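Local structure of protein SAWADEE HOMEODOMAIN HOMOLOG 1 (4IUP) at residues A[14-19]-A[89-94]; A[24-29]-A[47-52]; A[58-63]-A[76-81]; A[100-103]-A[108-111]; A[110-115]-A[119-124]. The protein takes part in RNA-directed DNA methylation with RNA polymerase IV, its SAWADEE domain, described here, binding methylated histone H3 tails. The protein carries 2 engineered substitutions. All coordinates share one frame; numbering follows the deposited sequence.

Interaction 1. Residues A[14-19]-A[89-94]; sequences YAWYDV and YCDGHV
Trp16 meets the 89-94 strand twice, once with its backbone and once with its indole. Its amide donates to Tyr89 O over 2.9 Å, almost straight (N-H...O 172°), while Ala15 CB rests 3.5 Å from that same Tyr89 O. The indole turns toward Asp91 because CG stands anti to the carbonyl carbon (chi1 -66°), which puts NE1 3.3 Å from Asp91 OD2 in a weak, bent bond. Ring and carboxylate planes are 29° apart. A water in the ring plane at the indole edge completes this corner, accepting from Trp16 NE1 and donating to Asp91 OD2. Two further waters pair the backbones, one between Tyr14 O and Asp91 N, the other between Trp16 O and Tyr89 N. The two strands are not neighbours in the sheet; they lie far apart in the strand order of this tandem tudor domain, and the largely water-mediated contact illustrates how such distant strands can be joined without regular strand pairing. Beyond this shell, Asp91 OD1 forms a salt bridge with Arg57, which also makes a cation-pi contact with Trp16, so that one arginine probably helps to position both partners. A leucine in place of Trp16 would probably leave the bridging water without its NE1 donor and deprive Arg57 of its aromatic partner. Leu78, on the neighbouring strand 76-83, packs against both Trp16 and Asp91.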
# COMPACT_ATOMS: atom_id res chain seq x y z
N TYR A 14 3.48 10.85 -2.59
CA TYR A 14 3.13 10.13 -1.36
C TYR A 14 2.53 8.73 -1.58
O TYR A 14 1.97 8.13 -0.66
CB TYR A 14 2.24 11.00 -0.44
CG TYR A 14 2.80 12.39 -0.26
CD1 TYR A 14 3.98 12.61 0.44
CD2 TYR A 14 2.16 13.49 -0.84
CE1 TYR A 14 4.51 13.90 0.59
CE2 TYR A 14 2.68 14.78 -0.70
CZ TYR A 14 3.85 14.97 0.02
OH TYR A 14 4.36 16.24 0.16
N ALA A 15 2.68 8.20 -2.80
CA ALA A 15 2.20 6.87 -3.14
C ALA A 15 3.33 5.85 -3.06
O ALA A 15 4.51 6.22 -3.11
CB ALA A 15 1.56 6.87 -4.52
N TRP A 16 2.96 4.57 -2.93
CA TRP A 16 3.94 3.47 -2.81
C TRP A 16 4.22 2.78 -4.14
O TRP A 16 3.30 2.55 -4.93
CB TRP A 16 3.47 2.44 -1.77
CG TRP A 16 3.43 2.98 -0.38
CD1 TRP A 16 2.38 3.65 0.21
CD2 TRP A 16 4.47 2.93 0.60
NE1 TRP A 16 2.71 4.00 1.50
CE2 TRP A 16 3.99 3.57 1.76
CE3 TRP A 16 5.77 2.39 0.61
CZ2 TRP A 16 4.76 3.70 2.92
CZ3 TRP A 16 6.54 2.51 1.77
CH2 TRP A 16 6.02 3.16 2.91
N TYR A 17 5.49 2.46 -4.37
CA TYR A 17 5.93 1.79 -5.60
C TYR A 17 6.85 0.61 -5.28
O TYR A 17 7.66 0.68 -4.36
CB TYR A 17 6.65 2.80 -6.51
CG TYR A 17 5.76 3.93 -6.98
CD1 TYR A 17 5.64 5.11 -6.23
CD2 TYR A 17 5.03 3.81 -8.15
CE1 TYR A 17 4.80 6.15 -6.66
CE2 TYR A 17 4.18 4.85 -8.59
CZ TYR A 17 4.08 6.01 -7.84
OH TYR A 17 3.25 7.03 -8.27
N ASP A 18 6.73 -0.47 -6.05
CA ASP A 18 7.61 -1.63 -5.88
C ASP A 18 9.06 -1.28 -6.19
O ASP A 18 9.35 -0.65 -7.21
CB ASP A 18 7.15 -2.80 -6.76
CG ASP A 18 5.87 -3.43 -6.28
OD1 ASP A 18 5.47 -3.20 -5.12
OD2 ASP A 18 5.24 -4.17 -7.07
N VAL A 19 9.97 -1.71 -5.30
CA VAL A 19 11.40 -1.48 -5.47
C VAL A 19 12.02 -2.66 -6.20
O VAL A 19 11.84 -3.81 -5.79
CB VAL A 19 12.11 -1.29 -4.11
CG1 VAL A 19 13.62 -1.15 -4.30
CG2 VAL A 19 11.54 -0.08 -3.37
N TYR A 89 -1.25 3.91 -5.64
CA TYR A 89 -1.42 2.97 -4.54
C TYR A 89 -1.08 3.71 -3.26
O TYR A 89 0.07 4.11 -3.06
CB TYR A 89 -0.54 1.73 -4.74
CG TYR A 89 -0.98 0.82 -5.87
CD1 TYR A 89 -0.61 1.09 -7.19
CD2 TYR A 89 -1.75 -0.31 -5.61
CE1 TYR A 89 -1.01 0.25 -8.24
CE2 TYR A 89 -2.15 -1.16 -6.65
CZ TYR A 89 -1.78 -0.88 -7.96
OH TYR A 89 -2.18 -1.70 -8.98
N CYS A 90 -2.09 3.90 -2.41
CA CYS A 90 -2.03 4.77 -1.23
C CYS A 90 -2.48 4.05 0.02
O CYS A 90 -3.34 3.17 -0.04
CB CYS A 90 -2.98 5.97 -1.43
SG CYS A 90 -2.68 6.93 -2.90
N ASP A 91 -1.95 4.45 1.17
CA ASP A 91 -2.36 3.87 2.44
C ASP A 91 -3.75 4.34 2.86
O ASP A 91 -4.08 5.53 2.74
CB ASP A 91 -1.34 4.18 3.54
CG ASP A 91 -0.11 3.29 3.46
OD1 ASP A 91 -0.13 2.30 2.70
OD2 ASP A 91 0.87 3.58 4.18
N GLY A 92 -4.55 3.41 3.36
CA GLY A 92 -5.85 3.73 3.92
C GLY A 92 -6.14 2.80 5.08
O GLY A 92 -5.43 1.81 5.28
N HIS A 93 -7.17 3.12 5.86
CA HIS A 93 -7.60 2.24 6.93
C HIS A 93 -9.02 1.80 6.69
O HIS A 93 -9.86 2.60 6.28
CB HIS A 93 -7.46 2.94 8.29
CG HIS A 93 -6.04 3.11 8.73
ND1 HIS A 93 -5.29 4.22 8.41
CD2 HIS A 93 -5.22 2.29 9.44
CE1 HIS A 93 -4.08 4.09 8.91
NE2 HIS A 93 -4.01 2.93 9.54
N VAL A 94 -9.30 0.52 6.94
CA VAL A 94 -10.65 -0.01 6.76
C VAL A 94 -11.55 0.55 7.86
O VAL A 94 -11.25 0.40 9.05
CB VAL A 94 -10.66 -1.55 6.81
CG1 VAL A 94 -12.09 -2.07 6.64
CG2 VAL A 94 -9.74 -2.13 5.73
O HOH W 1 0.35 6.38 1.09
O HOH W 2 1.42 4.12 -6.71
O HOH W 3 1.50 5.99 3.78

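Interaction 2. Residues A[24-29]-A[47-52]; sequences TYRVLR and DEWVNV
The guanidinium of Arg26 lies flat over one face of the Trp49 indole, planes 3° apart and centres 3.5 Å apart. CZ sits over the five-membered ring, close to the ring normal, in a cation-pi contact, and CD sits over the six-membered ring as a CH-pi partner, so the extended arginine chain runs along the whole bicycle. At the indole edge, the Tyr25 backbone carbon approaches Trp49 CZ3 at 3.6 Å. Thr24 CG2 touches CH2 of Trp49 obliquely, also at 3.6 Å. The arginine can lie this way because its CG stands between the backbone N and the carbonyl carbon (chi1 71°), and the chain beyond is straight as far as NE. Strands 24-27 and 48-51 run at 57° to each other with axes 8.6 Å apart; strand 33-39 lies between them in the antiparallel sheet, and the stack reaches across it. That middle strand also supplies Glu34, whose OE1 forms a salt bridge with Arg26 NH2. An alanine in place of Trp49 would probably leave the guanidinium free to swing about its Glu34 tether, with its aliphatic stem bared. The contact is a surface one, and it shows how a charge can be packed without being buried: the pi face takes the flat side of the cation, while the in-plane N-H groups can still bond, as NH2 does to Glu34.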
# COMPACT_ATOMS: atom_id res chain seq x y z
N THR A 24 22.27 3.01 -3.61
CA THR A 24 23.20 3.69 -2.72
C THR A 24 22.43 4.31 -1.55
O THR A 24 21.21 4.14 -1.45
CB THR A 24 24.09 4.74 -3.48
OG1 THR A 24 25.06 5.32 -2.60
CG2 THR A 24 23.26 5.83 -4.14
N TYR A 25 23.14 4.97 -0.66
CA TYR A 25 22.52 5.66 0.46
C TYR A 25 23.19 7.02 0.67
O TYR A 25 24.26 7.29 0.11
CB TYR A 25 22.59 4.80 1.74
CG TYR A 25 23.94 4.83 2.41
CD1 TYR A 25 24.96 3.95 2.03
CD2 TYR A 25 24.21 5.76 3.42
CE1 TYR A 25 26.21 4.00 2.64
CE2 TYR A 25 25.46 5.81 4.04
CZ TYR A 25 26.45 4.92 3.65
OH TYR A 25 27.68 4.98 4.26
N ARG A 26 22.54 7.86 1.46
CA ARG A 26 23.11 9.14 1.89
C ARG A 26 22.55 9.49 3.26
O ARG A 26 21.48 9.01 3.63
CB ARG A 26 22.79 10.25 0.89
CG ARG A 26 21.32 10.70 0.87
CD ARG A 26 21.10 11.70 -0.25
NE ARG A 26 19.72 12.15 -0.33
CZ ARG A 26 19.29 13.08 -1.19
NH1 ARG A 26 20.14 13.64 -2.03
NH2 ARG A 26 18.01 13.43 -1.20
N VAL A 27 23.28 10.33 4.00
CA VAL A 27 22.79 10.87 5.27
C VAL A 27 22.65 12.38 5.12
O VAL A 27 23.60 13.06 4.71
CB VAL A 27 23.73 10.53 6.46
CG1 VAL A 27 23.11 10.99 7.77
CG2 VAL A 27 24.00 9.03 6.51
N LEU A 28 21.47 12.90 5.42
CA LEU A 28 21.25 14.34 5.38
C LEU A 28 21.95 14.96 6.58
O LEU A 28 22.18 14.28 7.59
CB LEU A 28 19.75 14.67 5.37
CG LEU A 28 18.93 14.05 4.22
CD1 LEU A 28 17.46 14.44 4.32
CD2 LEU A 28 19.49 14.42 2.86
N ARG A 29 22.31 16.23 6.48
CA ARG A 29 23.02 16.88 7.58
C ARG A 29 22.20 16.89 8.87
O ARG A 29 22.75 17.05 9.96
CB ARG A 29 23.48 18.29 7.18
CG ARG A 29 22.37 19.28 6.89
CD ARG A 29 22.79 20.68 7.32
NE ARG A 29 22.75 20.84 8.77
CZ ARG A 29 21.64 21.05 9.48
NH1 ARG A 29 21.71 21.18 10.79
NH2 ARG A 29 20.47 21.15 8.87
N ASP A 47 14.54 6.61 -10.83
CA ASP A 47 15.25 6.45 -9.54
C ASP A 47 14.96 7.62 -8.60
O ASP A 47 14.93 8.77 -9.03
CB ASP A 47 16.77 6.37 -9.74
CG ASP A 47 17.21 5.16 -10.57
OD1 ASP A 47 18.39 5.14 -10.98
OD2 ASP A 47 16.39 4.25 -10.81
N GLU A 48 14.76 7.31 -7.32
CA GLU A 48 14.45 8.34 -6.33
C GLU A 48 15.16 8.09 -5.01
O GLU A 48 15.44 6.94 -4.66
CB GLU A 48 12.94 8.38 -6.05
CG GLU A 48 12.10 8.99 -7.13
CD GLU A 48 10.62 9.05 -6.78
OE1 GLU A 48 10.28 9.18 -5.58
OE2 GLU A 48 9.79 8.98 -7.71
N TRP A 49 15.44 9.16 -4.28
CA TRP A 49 15.86 9.07 -2.88
C TRP A 49 14.63 8.97 -2.00
O TRP A 49 13.68 9.74 -2.17
CB TRP A 49 16.66 10.31 -2.48
CG TRP A 49 18.01 10.42 -3.13
CD1 TRP A 49 18.36 11.24 -4.16
CD2 TRP A 49 19.20 9.71 -2.76
NE1 TRP A 49 19.69 11.08 -4.47
CE2 TRP A 49 20.23 10.14 -3.62
CE3 TRP A 49 19.49 8.74 -1.79
CZ2 TRP A 49 21.54 9.64 -3.54
CZ3 TRP A 49 20.79 8.24 -1.71
CH2 TRP A 49 21.80 8.70 -2.57
N VAL A 50 14.65 8.02 -1.07
CA VAL A 50 13.55 7.85 -0.12
C VAL A 50 14.08 7.63 1.29
O VAL A 50 15.09 6.95 1.49
CB VAL A 50 12.62 6.64 -0.49
CG1 VAL A 50 11.87 6.91 -1.79
CG2 VAL A 50 13.41 5.33 -0.57
N ASN A 51 13.39 8.21 2.27
CA ASN A 51 13.73 8.04 3.68
C ASN A 51 13.56 6.58 4.10
O ASN A 51 12.50 5.98 3.87
CB ASN A 51 12.84 8.96 4.52
CG ASN A 51 13.17 8.91 6.00
OD1 ASN A 51 12.84 7.94 6.69
ND2 ASN A 51 13.79 9.97 6.51
N VAL A 52 14.60 6.00 4.71
CA VAL A 52 14.59 4.58 5.09
C VAL A 52 13.52 4.30 6.15
O VAL A 52 12.73 3.36 6.01
CB VAL A 52 15.98 4.09 5.58
CG1 VAL A 52 15.92 2.64 6.08
CG2 VAL A 52 16.99 4.19 4.46

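Interaction 3. Residues A[58-63]-A[76-81]; sequences ERSIPV and LMLCFQ. Engineered in segment 76-81: Met77 (natural residue Leu).
Ser60 and Leu78 face each other inside the domain, where the strand 56-62 and the strand 76-83 turn side chains toward one another across the intervening strand 129-131. Their CA atoms are 6.7 Å apart with no hydrogen bond across the segments, and the touching atoms are those of the side chains. Ser60 OG lies 3.5 Å from Leu78 CB. With CG anti to the backbone N (chi1 -176°), Leu78 brings its CD2 branch over the serine, 4.0 Å from Ser60 CB. The hydroxyl is not spent on this apolar neighbour: Ser60 OG hydrogen-bonds to Glu7 OE2 and Arg132 NH1, which satisfy a buried polar atom and fix its rotation. Such a contact exemplifies how the antiparallel sheet of a tandem tudor domain curls, so that strands separated by a third can still share an interior. Farther along, the engineered selenomethionine Met77, leucine in the natural sequence, folds back on itself and brings CE to 4.3 Å from Val63 CG2, a loose apolar touch. Ile129 and Val94 also pack on Met77. The Val63 side chain, in turn, lies about 5 Å from that of the zinc ligand Cys68.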
# COMPACT_ATOMS: atom_id res chain seq x y z
N GLU A 58 8.48 -3.66 3.83
CA GLU A 58 8.20 -4.92 3.16
C GLU A 58 6.94 -4.75 2.31
O GLU A 58 5.99 -4.09 2.73
CB GLU A 58 8.04 -6.05 4.18
CG GLU A 58 7.99 -7.44 3.57
CD GLU A 58 7.96 -8.54 4.63
OE1 GLU A 58 7.74 -9.72 4.24
OE2 GLU A 58 8.15 -8.24 5.83
N ARG A 59 6.96 -5.37 1.14
CA ARG A 59 5.91 -5.20 0.14
C ARG A 59 4.57 -5.70 0.66
O ARG A 59 4.51 -6.71 1.36
CB ARG A 59 6.29 -5.96 -1.13
CG ARG A 59 5.43 -5.67 -2.36
CD ARG A 59 6.06 -6.27 -3.61
NE ARG A 59 7.33 -5.62 -3.95
CZ ARG A 59 8.20 -6.09 -4.84
NH1 ARG A 59 7.96 -7.23 -5.49
NH2 ARG A 59 9.33 -5.43 -5.09
N SER A 60 3.51 -4.96 0.33
CA SER A 60 2.14 -5.33 0.68
C SER A 60 1.76 -6.59 -0.09
O SER A 60 2.41 -6.95 -1.07
CB SER A 60 1.19 -4.17 0.37
OG SER A 60 1.50 -3.04 1.19
N ILE A 61 0.71 -7.27 0.37
CA ILE A 61 0.39 -8.63 -0.08
C ILE A 61 -1.07 -8.73 -0.56
O ILE A 61 -1.98 -8.30 0.14
CB ILE A 61 0.64 -9.65 1.07
CG1 ILE A 61 2.09 -9.58 1.56
CG2 ILE A 61 0.25 -11.08 0.65
CD1 ILE A 61 2.37 -10.35 2.85
N PRO A 62 -1.31 -9.31 -1.76
CA PRO A 62 -2.69 -9.50 -2.21
C PRO A 62 -3.47 -10.45 -1.29
O PRO A 62 -2.88 -11.35 -0.68
CB PRO A 62 -2.54 -10.12 -3.60
CG PRO A 62 -1.17 -9.67 -4.06
CD PRO A 62 -0.34 -9.75 -2.79
N VAL A 63 -4.77 -10.23 -1.16
CA VAL A 63 -5.62 -11.07 -0.33
C VAL A 63 -6.51 -11.90 -1.24
O VAL A 63 -7.19 -11.36 -2.11
CB VAL A 63 -6.46 -10.21 0.65
CG1 VAL A 63 -7.28 -11.10 1.59
CG2 VAL A 63 -5.57 -9.28 1.47
N LEU A 76 -4.58 -1.38 8.38
CA LEU A 76 -3.88 -0.60 7.36
C LEU A 76 -3.80 -1.43 6.08
O LEU A 76 -3.35 -2.58 6.11
CB LEU A 76 -2.48 -0.21 7.85
CG LEU A 76 -1.52 0.44 6.84
CD1 LEU A 76 -1.98 1.85 6.47
CD2 LEU A 76 -0.10 0.46 7.42
N MSE A 77 -4.23 -0.84 4.97
CA MSE A 77 -4.18 -1.50 3.66
C MSE A 77 -3.49 -0.58 2.66
O MSE A 77 -3.60 0.64 2.76
CB MSE A 77 -5.59 -1.81 3.13
CG MSE A 77 -6.51 -2.53 4.09
SE MSE A 77 -5.89 -4.30 4.58
CE MSE A 77 -6.32 -5.27 2.93
N LEU A 78 -2.81 -1.18 1.69
CA LEU A 78 -2.39 -0.45 0.50
C LEU A 78 -3.53 -0.52 -0.51
O LEU A 78 -3.94 -1.62 -0.93
CB LEU A 78 -1.10 -1.03 -0.09
CG LEU A 78 -0.54 -0.25 -1.29
CD1 LEU A 78 -0.03 1.14 -0.87
CD2 LEU A 78 0.57 -1.03 -2.01
N CYS A 79 -4.04 0.64 -0.92
CA CYS A 79 -5.27 0.74 -1.70
C CYS A 79 -5.05 1.35 -3.07
O CYS A 79 -4.33 2.35 -3.20
CB CYS A 79 -6.30 1.60 -0.96
SG CYS A 79 -6.63 1.09 0.72
N PHE A 80 -5.67 0.75 -4.07
CA PHE A 80 -5.61 1.28 -5.43
C PHE A 80 -6.60 2.43 -5.58
O PHE A 80 -7.82 2.22 -5.64
CB PHE A 80 -5.88 0.18 -6.46
CG PHE A 80 -5.72 0.62 -7.89
CD1 PHE A 80 -4.48 1.07 -8.35
CD2 PHE A 80 -6.79 0.58 -8.77
CE1 PHE A 80 -4.32 1.47 -9.67
CE2 PHE A 80 -6.64 0.99 -10.10
CZ PHE A 80 -5.41 1.42 -10.55
N GLN A 81 -6.06 3.64 -5.64
CA GLN A 81 -6.84 4.87 -5.66
C GLN A 81 -6.82 5.46 -7.06
O GLN A 81 -5.82 6.05 -7.49
CB GLN A 81 -6.28 5.87 -4.65
CG GLN A 81 -7.10 7.16 -4.45
CD GLN A 81 -6.34 8.21 -3.67
OE1 GLN A 81 -6.50 8.35 -2.45
NE2 GLN A 81 -5.49 8.95 -4.36

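Interaction 4. Residues A[100-103]-A[108-111]; sequences GIHD and NCVF. With ZN (zinc ion), chain D.
Gly100 and Cys109 bring the two segments closest, with CA atoms 4.7 Å apart, although neither residue belongs to a regular strand. The Gly100 amide points straight at the sulfur: N to Cys109 SG is 3.4 Å with an N-H...S angle of 170°. A second bond runs the other way, from Asn108 ND2 to Ile101 O over 3.1 Å, the donor standing above the carbonyl plane. Asn108 OD1, buried with no polar partner in the model, presses on Gly100 CA at 3.3 Å and on His102 CB at 3.4 Å; a CB on Gly100 would collide with it. The asparagine amide stands almost perpendicular to the imidazole, at 89°. Both segments bind the zinc ion, His102 through NE2 at 2.5 Å and Cys109 through SG at 2.3 Å, with the metal in the plane of the imidazole at its edge. Cys68 and Cys107 complete a three-cysteine, one-histidine site. The N-H...S bond exemplifies second-shell support in zinc sites, and would be expected to offset part of the negative charge on the thiolate. Pro65 packs on His102 from the loop that also carries Cys68. The metal thus ties this loop, which follows strand 56-62, to the connection between strands 86-98 and 110-115, where Val110 takes up sheet pairing with Lys98.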
# COMPACT_ATOMS: atom_id res chain seq x y z
N GLY A 100 -20.33 -9.97 1.99
CA GLY A 100 -21.19 -10.54 0.96
C GLY A 100 -21.27 -12.05 1.00
O GLY A 100 -20.54 -12.70 1.75
N ILE A 101 -22.18 -12.61 0.20
CA ILE A 101 -22.27 -14.06 0.02
C ILE A 101 -21.41 -14.44 -1.18
O ILE A 101 -21.72 -14.07 -2.32
CB ILE A 101 -23.74 -14.51 -0.21
CG1 ILE A 101 -24.62 -14.10 0.98
CG2 ILE A 101 -23.82 -16.02 -0.46
CD1 ILE A 101 -26.12 -14.04 0.65
N HIS A 102 -20.33 -15.16 -0.93
CA HIS A 102 -19.43 -15.55 -2.02
C HIS A 102 -18.59 -16.76 -1.65
O HIS A 102 -18.51 -17.15 -0.48
CB HIS A 102 -18.53 -14.37 -2.43
CG HIS A 102 -17.32 -14.20 -1.56
ND1 HIS A 102 -16.22 -15.02 -1.66
CD2 HIS A 102 -17.02 -13.29 -0.61
CE1 HIS A 102 -15.30 -14.64 -0.79
NE2 HIS A 102 -15.76 -13.58 -0.14
N ASP A 103 -17.95 -17.35 -2.66
CA ASP A 103 -17.09 -18.51 -2.48
C ASP A 103 -15.62 -18.13 -2.66
O ASP A 103 -15.25 -16.96 -2.54
CB ASP A 103 -17.51 -19.67 -3.41
CG ASP A 103 -17.28 -19.37 -4.90
OD1 ASP A 103 -16.73 -18.31 -5.26
OD2 ASP A 103 -17.65 -20.23 -5.73
N ASN A 108 -16.94 -10.50 -2.92
CA ASN A 108 -17.86 -9.38 -3.17
C ASN A 108 -18.16 -8.56 -1.92
O ASN A 108 -19.14 -7.80 -1.87
CB ASN A 108 -19.16 -9.85 -3.87
CG ASN A 108 -19.97 -10.83 -3.02
OD1 ASN A 108 -19.59 -11.19 -1.91
ND2 ASN A 108 -21.11 -11.26 -3.56
N CYS A 109 -17.31 -8.70 -0.89
CA CYS A 109 -17.39 -7.84 0.28
C CYS A 109 -17.00 -6.41 -0.11
O CYS A 109 -16.21 -6.21 -1.06
CB CYS A 109 -16.49 -8.36 1.41
SG CYS A 109 -16.93 -10.02 2.00
N VAL A 110 -17.57 -5.43 0.59
CA VAL A 110 -17.28 -4.02 0.31
C VAL A 110 -16.55 -3.39 1.50
O VAL A 110 -17.07 -3.38 2.62
CB VAL A 110 -18.57 -3.21 -0.02
CG1 VAL A 110 -18.23 -1.75 -0.34
CG2 VAL A 110 -19.33 -3.84 -1.18
N PHE A 111 -15.36 -2.87 1.24
CA PHE A 111 -14.51 -2.31 2.28
C PHE A 111 -14.49 -0.80 2.12
O PHE A 111 -14.00 -0.29 1.11
CB PHE A 111 -13.08 -2.87 2.17
CG PHE A 111 -13.02 -4.39 2.20
CD1 PHE A 111 -12.82 -5.06 3.41
CD2 PHE A 111 -13.16 -5.13 1.03
CE1 PHE A 111 -12.76 -6.46 3.45
CE2 PHE A 111 -13.12 -6.53 1.06
CZ PHE A 111 -12.91 -7.20 2.27
ZN ZN D . -15.33 -11.41 1.03

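Interaction 5. Residues A[110-115]-A[119-124]; sequences VFLVRY and NTEESL
Phe111 and Leu124 close one end of a beta hairpin formed by strands 110-115 and 121-124, the latter an outermost strand of the sheet within the chain. Backbone bonds set the antiparallel register: two link Phe111 with Leu124, two link Val113 with Glu122, and Tyr115 N donates to Thr120 O near the turn, where Asn119 N adds a weak bond to Tyr115 O. Between these pairs, Leu112 opposite Ser123 and Arg114 opposite Glu121 are non-hydrogen-bonded pairs. The charged interaction belongs to the face of Leu112 and Arg114. There a bend at chi3 (-68°) lets Arg114 grip Glu121 side-on, NE and NH2 each 2.8 Å from the single acceptor OE2, which lies in the guanidinium plane but is approached from one face of its own carboxylate. Apolar packing lies on the other face, where Val113 CG2 meets Leu124 CD1 at 3.7 Å and also sits over a face of the Tyr115 ring. Cys79 of strand 76-83 touches both Tyr115 and Leu124 there. Thr120 OG1 bonds outward to Arg83. A polar side-chain bond borders the apolar patch: Tyr115 OH donates to Glu122 OE1 at 2.7 Å, from above the carboxylate plane.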
# COMPACT_ATOMS: atom_id res chain seq x y z
N VAL A 110 -17.57 -5.43 0.59
CA VAL A 110 -17.28 -4.02 0.31
C VAL A 110 -16.55 -3.39 1.50
O VAL A 110 -17.07 -3.38 2.62
CB VAL A 110 -18.57 -3.21 -0.02
CG1 VAL A 110 -18.23 -1.75 -0.34
CG2 VAL A 110 -19.33 -3.84 -1.18
N PHE A 111 -15.36 -2.87 1.24
CA PHE A 111 -14.51 -2.31 2.28
C PHE A 111 -14.49 -0.80 2.12
O PHE A 111 -14.00 -0.29 1.11
CB PHE A 111 -13.08 -2.87 2.17
CG PHE A 111 -13.02 -4.39 2.20
CD1 PHE A 111 -12.82 -5.06 3.41
CD2 PHE A 111 -13.16 -5.13 1.03
CE1 PHE A 111 -12.76 -6.46 3.45
CE2 PHE A 111 -13.12 -6.53 1.06
CZ PHE A 111 -12.91 -7.20 2.27
N LEU A 112 -15.06 -0.09 3.09
CA LEU A 112 -14.97 1.36 3.10
C LEU A 112 -13.61 1.73 3.70
O LEU A 112 -13.31 1.38 4.84
CB LEU A 112 -16.12 1.99 3.90
CG LEU A 112 -16.10 3.52 4.03
CD1 LEU A 112 -16.53 4.19 2.74
CD2 LEU A 112 -16.99 3.97 5.19
N VAL A 113 -12.79 2.42 2.91
CA VAL A 113 -11.47 2.82 3.39
C VAL A 113 -11.41 4.33 3.53
O VAL A 113 -12.09 5.06 2.81
CB VAL A 113 -10.29 2.28 2.51
CG1 VAL A 113 -10.44 0.77 2.26
CG2 VAL A 113 -10.17 3.03 1.18
N ARG A 114 -10.61 4.79 4.50
CA ARG A 114 -10.31 6.20 4.64
C ARG A 114 -8.83 6.40 4.35
O ARG A 114 -7.98 5.83 5.04
CB ARG A 114 -10.65 6.69 6.04
CG ARG A 114 -10.41 8.18 6.25
CD ARG A 114 -10.86 8.61 7.64
NE ARG A 114 -12.31 8.54 7.79
CZ ARG A 114 -12.98 9.04 8.83
NH1 ARG A 114 -12.34 9.66 9.81
NH2 ARG A 114 -14.30 8.92 8.89
N TYR A 115 -8.54 7.19 3.33
CA TYR A 115 -7.16 7.45 2.93
C TYR A 115 -6.42 8.29 3.95
O TYR A 115 -6.94 9.29 4.45
CB TYR A 115 -7.12 8.12 1.55
CG TYR A 115 -7.56 7.17 0.46
CD1 TYR A 115 -6.77 6.07 0.12
CD2 TYR A 115 -8.76 7.38 -0.22
CE1 TYR A 115 -7.18 5.19 -0.88
CE2 TYR A 115 -9.17 6.50 -1.22
CZ TYR A 115 -8.37 5.41 -1.54
OH TYR A 115 -8.77 4.55 -2.53
N ASN A 119 -7.61 12.21 3.79
CA ASN A 119 -8.68 11.88 4.69
C ASN A 119 -10.02 11.55 4.01
O ASN A 119 -11.04 11.46 4.65
CB ASN A 119 -8.84 13.01 5.66
CG ASN A 119 -9.44 12.59 6.93
OD1 ASN A 119 -9.28 11.46 7.34
ND2 ASN A 119 -10.15 13.50 7.57
N THR A 120 -9.99 11.36 2.71
CA THR A 120 -11.18 11.05 1.92
C THR A 120 -11.54 9.57 2.06
O THR A 120 -10.70 8.76 2.47
CB THR A 120 -10.99 11.39 0.43
OG1 THR A 120 -9.87 10.67 -0.09
CG2 THR A 120 -10.77 12.88 0.24
N GLU A 121 -12.77 9.22 1.71
CA GLU A 121 -13.23 7.84 1.83
C GLU A 121 -13.68 7.26 0.49
O GLU A 121 -14.14 7.99 -0.40
CB GLU A 121 -14.33 7.71 2.88
CG GLU A 121 -13.83 7.94 4.30
CD GLU A 121 -14.90 7.74 5.36
OE1 GLU A 121 -16.10 7.86 5.05
OE2 GLU A 121 -14.53 7.45 6.52
N GLU A 122 -13.54 5.95 0.34
CA GLU A 122 -13.91 5.25 -0.89
C GLU A 122 -14.31 3.82 -0.55
O GLU A 122 -13.70 3.20 0.32
CB GLU A 122 -12.74 5.25 -1.88
CG GLU A 122 -13.06 4.60 -3.23
CD GLU A 122 -11.98 4.80 -4.29
OE1 GLU A 122 -10.88 5.33 -3.97
OE2 GLU A 122 -12.22 4.41 -5.45
N SER A 123 -15.35 3.32 -1.21
CA SER A 123 -15.74 1.93 -1.10
C SER A 123 -14.96 1.09 -2.12
O SER A 123 -15.06 1.33 -3.32
CB SER A 123 -17.25 1.78 -1.30
OG SER A 123 -17.95 2.39 -0.24
N LEU A 124 -14.19 0.13 -1.62
CA LEU A 124 -13.33 -0.70 -2.47
C LEU A 124 -13.64 -2.18 -2.32
O LEU A 124 -14.07 -2.64 -1.25
CB LEU A 124 -11.85 -0.45 -2.16
CG LEU A 124 -11.28 0.95 -2.44
CD1 LEU A 124 -9.85 1.05 -1.97
CD2 LEU A 124 -11.38 1.28 -3.92

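Interaction 3 is the fully buried contact, interactions 1 and 5 are partly buried, and interactions 2 and 4 lie on the surface, their centres about 42 Å apart on opposite sides of the chain's centre. Interactions 1 and 2 share strand 16-27, whereas 4 and 5 share strand 110-115. Interaction 3 touches interaction 1 through backbone pairing of strands 76-83 and 86-98, and interaction 5 through Cys79 and Gln81 against Tyr115. Chemistry follows place: regular strand pairing in 5, waters between non-adjacent strands in 1, side-chain packing round a satisfied serine hydroxyl in 3, a cation on an indole in 2, and metal ligation in 4, beyond the end of the sheet pairing.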